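Local structure of periplasmic binding protein (Veillonella parvula, 4OVK) at residues A[76-79]-A[80-83]; A[240-244]-A[245-249]. The protein probably binds a solute outside the cytoplasmic membrane and delivers it to an ABC transporter, as periplasmic binding proteins of its family do. All coordinates share one frame; numbering follows the deposited sequence. Where two conformers were deposited one is given.

Interaction 1: residues A[76-79]-A[80-83]; sequences PDLE and NVNS
A 3-10 turn that includes residues 76-79 is carried on here by two further backbone bonds of i to i+3 spacing. Asn80 N donates to Asp77 O at 3.2 Å, nearly straight at 165°, and Val81 N to Leu78 O at 3.0 Å. They continue the bond inside 76-79 from Glu79 N to Pro76 O. Beneath the turn, Leu78 and Val81 lie side by side and point the same way, with Leu78 CD2 4.1 Å from Val81 CG1. Val81 CG1 sits between its own backbone N and carbonyl carbon (chi1 72°), which presses it against the acceptor, 2.9 Å from Leu78 O, a tight approach. Glu79 and Asn80 cross at about a right angle, carboxylate and amide planes 89° apart; Glu79 CG stays 4.1 Å from Asn80 OD1, while the carboxylate leads off to a salt bridge with Lys72. Asp77 pairs likewise with Lys53. The turn lies in the loop between helices 71-74 and 94-100, where Leu78 rests on Tyr66 of helix 60-67 and Val81 touches Ile58, just after strand 55-57 at the edge of a parallel sheet.

Interaction 2: residues A[240-244]-A[245-249]; sequences DSIRP and DDIYQ
Over one face of the Tyr248 ring lies the carbonyl oxygen of Pro244, 3.3 Å from Tyr248 CD2, and the ring of His266 meets the tyrosine with the planes at about 50°. Pro244 also brings its own CB to 3.7 Å from Tyr248 CE2, and the Tyr248 hydroxyl bonds to Val268 N. That same Pro244 O accepts from Tyr248 N at 2.9 Å, almost straight (173°), and weakly from Ile247 N. Ahead of the helix, an Asx turn, in which Asp240 OD2 accepts Ile242 N at 2.9 Å, leads into a side-chain-to-backbone bond paired with a backbone one: Asp246 OD2 takes Arg243 N at 2.9 Å from above the carboxylate plane, and Asp246 N returns a bond to Arg243 O at 3.0 Å. With CG turned beside its backbone N (chi1 -60°), Asp246 swings its carboxylate back over the incoming chain, OD2 3.5 Å from Ile242 CA; its OD1 makes a salt bridge with Lys251. On the buried side, Ile242 CD1 meets Ile247 CD1 at 4.0 Å. With an alanine here instead of Asp246, Arg243 N and Lys251 are likely to lose their acceptor, and the chain entering the helix would be less firmly held. The Arg243 N-H at OD2 and Lys251 at OD1 would be expected to favour the charged form of this carboxylate.

Interactions 1 and 2 both belong to loop segments next to short helical turns, yet their centres are 32 Å apart and their nearest atoms about 19 Å, without touching. Each borders a different parallel four-stranded sheet: 76-83 lies near strand 55-57, whereas 240-249 follows strand 233-236. Interaction 1 is a surface contact in which main-chain bonds carry a 3-10 turn onward, and its acidic side chains pair with lysines elsewhere in the chain. Interaction 2 is partly buried, starts a helix, and adds an aspartate bonded to the backbone of the incoming chain, an aromatic ring and a pair of isoleucines to its backbone bonds.

Interaction 1: residues A[76-79]-A[80-83]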
loop_
_atom_site.group_PDB
_atom_site.type_symbol
_atom_site.label_atom_id
_atom_site.label_comp_id
_atom_site.label_asym_id
_atom_site.label_seq_id
_atom_site.Cartn_x
_atom_site.Cartn_y
_atom_site.Cartn_z
ATOM N N PRO A 76 -14.155 13.184 1.021
ATOM C CA PRO A 76 -15.330 13.102 1.891
ATOM C C PRO A 76 -16.546 12.426 1.232
ATOM O O PRO A 76 -17.315 11.757 1.916
ATOM C CB PRO A 76 -15.616 14.576 2.260
ATOM C CG PRO A 76 -14.841 15.397 1.289
ATOM C CD PRO A 76 -13.643 14.568 0.928
ATOM N N ASP A 77 -16.697 12.560 -0.081
ATOM C CA ASP A 77 -17.878 12.004 -0.767
ATOM C C ASP A 77 -17.941 10.464 -0.770
ATOM O O ASP A 77 -19.028 9.896 -0.887
ATOM C CB ASP A 77 -17.969 12.515 -2.208
ATOM C CG ASP A 77 -18.140 14.020 -2.301
ATOM O OD1 ASP A 77 -18.358 14.696 -1.267
ATOM O OD2 ASP A 77 -18.036 14.528 -3.432
ATOM N N LEU A 78 -16.800 9.784 -0.635
ATOM C CA LEU A 78 -16.784 8.306 -0.611
ATOM C C LEU A 78 -17.536 7.723 0.571
ATOM O O LEU A 78 -17.910 6.552 0.541
ATOM C CB LEU A 78 -15.359 7.737 -0.593
ATOM C CG LEU A 78 -14.571 7.587 -1.871
ATOM C CD1 LEU A 78 -13.209 6.962 -1.599
ATOM C CD2 LEU A 78 -15.325 6.757 -2.889
ATOM N N GLU A 79 -17.756 8.519 1.614
ATOM C CA GLU A 79 -18.587 8.082 2.732
ATOM C C GLU A 79 -19.911 7.471 2.267
ATOM O O GLU A 79 -20.417 6.536 2.881
ATOM C CB GLU A 79 -18.884 9.251 3.676
ATOM C CG GLU A 79 -19.670 8.853 4.913
ATOM C CD GLU A 79 -18.940 7.818 5.743
ATOM O OE1 GLU A 79 -17.701 7.887 5.812
ATOM O OE2 GLU A 79 -19.595 6.933 6.324
ATOM N N ASN A 80 -20.476 8.008 1.192
ATOM C CA ASN A 80 -21.802 7.584 0.748
ATOM C C ASN A 80 -21.785 6.609 -0.412
ATOM O O ASN A 80 -22.831 6.329 -0.990
ATOM C CB ASN A 80 -22.615 8.803 0.349
ATOM C CG ASN A 80 -22.660 9.823 1.443
ATOM O OD1 ASN A 80 -23.024 9.510 2.572
ATOM N ND2 ASN A 80 -22.249 11.041 1.132
ATOM N N VAL A 81 -20.619 6.084 -0.752
ATOM C CA VAL A 81 -20.505 5.130 -1.865
ATOM C C VAL A 81 -20.975 3.742 -1.421
ATOM O O VAL A 81 -20.821 3.354 -0.260
ATOM C CB VAL A 81 -19.033 5.036 -2.344
ATOM C CG1 VAL A 81 -18.176 4.293 -1.322
ATOM C CG2 VAL A 81 -18.909 4.341 -3.669
ATOM N N ASN A 82 -21.499 2.984 -2.363
ATOM C CA ASN A 82 -21.836 1.585 -2.131
ATOM C C ASN A 82 -20.612 0.755 -1.787
ATOM O O ASN A 82 -19.608 0.825 -2.488
ATOM C CB ASN A 82 -22.444 1.015 -3.403
ATOM C CG ASN A 82 -22.852 -0.437 -3.254
ATOM O OD1 ASN A 82 -22.021 -1.340 -3.153
ATOM N ND2 ASN A 82 -24.135 -0.665 -3.257
ATOM N N SER A 83 -20.684 -0.008 -0.699
ATOM C CA SER A 83 -19.662 -1.015 -0.395
ATOM C C SER A 83 -20.243 -2.411 -0.135
ATOM O O SER A 83 -19.623 -3.249 0.538
ATOM C CB SER A 83 -18.840 -0.582 0.803
ATOM O OG SER A 83 -19.643 -0.435 1.952
#

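Interaction 2: residues A[240-244]-A[245-249]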
loop_
_atom_site.group_PDB
_atom_site.type_symbol
_atom_site.label_atom_id
_atom_site.label_comp_id
_atom_site.label_asym_id
_atom_site.label_seq_id
_atom_site.Cartn_x
_atom_site.Cartn_y
_atom_site.Cartn_z
ATOM N N ASP A 240 -2.585 -4.130 12.544
ATOM C CA ASP A 240 -2.857 -4.369 13.948
ATOM C C ASP A 240 -2.661 -3.061 14.699
ATOM O O ASP A 240 -1.933 -2.179 14.228
ATOM C CB ASP A 240 -1.844 -5.405 14.451
ATOM C CG ASP A 240 -2.135 -5.874 15.842
ATOM O OD1 ASP A 240 -2.941 -6.807 15.991
ATOM O OD2 ASP A 240 -1.565 -5.297 16.793
ATOM N N SER A 241 -3.268 -2.942 15.879
ATOM C CA SER A 241 -3.137 -1.723 16.690
ATOM C C SER A 241 -1.778 -1.559 17.374
ATOM O O SER A 241 -1.540 -0.528 17.979
ATOM C CB SER A 241 -4.211 -1.697 17.787
ATOM O OG SER A 241 -3.880 -2.596 18.860
ATOM N N ILE A 242 -0.903 -2.561 17.302
ATOM C CA ILE A 242 0.350 -2.539 18.053
ATOM C C ILE A 242 1.154 -1.255 17.789
ATOM O O ILE A 242 1.285 -0.798 16.652
ATOM C CB ILE A 242 1.182 -3.813 17.796
ATOM C CG1 ILE A 242 2.376 -3.901 18.756
ATOM C CG2 ILE A 242 1.630 -3.887 16.344
ATOM C CD1 ILE A 242 3.138 -5.204 18.635
ATOM N N ARG A 243 1.650 -0.654 18.863
ATOM C CA ARG A 243 2.444 0.563 18.779
ATOM C C ARG A 243 3.722 0.399 19.580
ATOM O O ARG A 243 3.822 -0.525 20.363
ATOM C CB ARG A 243 1.629 1.744 19.293
ATOM C CG ARG A 243 0.638 2.194 18.252
ATOM C CD ARG A 243 -0.208 3.342 18.713
ATOM N NE ARG A 243 -1.045 3.784 17.612
ATOM C CZ ARG A 243 -1.840 4.839 17.657
ATOM N NH1 ARG A 243 -1.902 5.571 18.754
ATOM N NH2 ARG A 243 -2.562 5.171 16.594
ATOM N N PRO A 244 4.713 1.287 19.374
ATOM C CA PRO A 244 6.004 1.075 20.044
ATOM C C PRO A 244 5.963 0.954 21.582
ATOM O O PRO A 244 6.657 0.112 22.149
ATOM C CB PRO A 244 6.814 2.297 19.611
ATOM C CG PRO A 244 6.238 2.659 18.275
ATOM C CD PRO A 244 4.763 2.440 18.459
ATOM N N ASP A 245 5.171 1.782 22.247
ATOM C CA ASP A 245 5.079 1.712 23.704
ATOM C C ASP A 245 4.533 0.362 24.209
ATOM O O ASP A 245 4.814 -0.025 25.345
ATOM C CB ASP A 245 4.276 2.896 24.265
ATOM C CG ASP A 245 5.089 4.194 24.325
ATOM O OD1 ASP A 245 6.324 4.170 24.105
ATOM O OD2 ASP A 245 4.486 5.255 24.602
ATOM N N ASP A 246 3.800 -0.371 23.367
ATOM C CA ASP A 246 3.360 -1.745 23.724
ATOM C C ASP A 246 4.538 -2.712 23.894
ATOM O O ASP A 246 4.513 -3.618 24.743
ATOM C CB ASP A 246 2.405 -2.298 22.662
ATOM C CG ASP A 246 1.143 -1.442 22.497
ATOM O OD1 ASP A 246 0.738 -0.765 23.484
ATOM O OD2 ASP A 246 0.558 -1.443 21.381
ATOM N N ILE A 247 5.565 -2.511 23.078
ATOM C CA ILE A 247 6.795 -3.287 23.158
ATOM C C ILE A 247 7.679 -2.751 24.295
ATOM O O ILE A 247 8.161 -3.516 25.120
ATOM C CB ILE A 247 7.578 -3.224 21.823
ATOM C CG1 ILE A 247 6.800 -3.858 20.660
ATOM C CG2 ILE A 247 8.954 -3.861 21.963
ATOM C CD1 ILE A 247 6.529 -5.339 20.767
ATOM N N TYR A 248 7.894 -1.436 24.331
ATOM C CA TYR A 248 8.756 -0.832 25.358
ATOM C C TYR A 248 8.294 -1.140 26.787
ATOM O O TYR A 248 9.117 -1.347 27.683
ATOM C CB TYR A 248 8.842 0.696 25.173
ATOM C CG TYR A 248 9.494 1.157 23.878
ATOM C CD1 TYR A 248 10.625 0.519 23.368
ATOM C CD2 TYR A 248 8.995 2.250 23.180
ATOM C CE1 TYR A 248 11.218 0.948 22.190
ATOM C CE2 TYR A 248 9.583 2.692 22.000
ATOM C CZ TYR A 248 10.690 2.039 21.508
ATOM O OH TYR A 248 11.297 2.486 20.358
ATOM N N GLN A 249 6.976 -1.171 26.998
ATOM C CA GLN A 249 6.410 -1.436 28.322
ATOM C C GLN A 249 5.945 -2.887 28.521
ATOM O O GLN A 249 5.241 -3.188 29.488
ATOM C CB GLN A 249 5.259 -0.477 28.588
ATOM C CG GLN A 249 5.639 0.993 28.494
ATOM C CD GLN A 249 4.583 1.898 29.110
ATOM O OE1 GLN A 249 3.953 1.550 30.117
ATOM N NE2 GLN A 249 4.383 3.065 28.512
#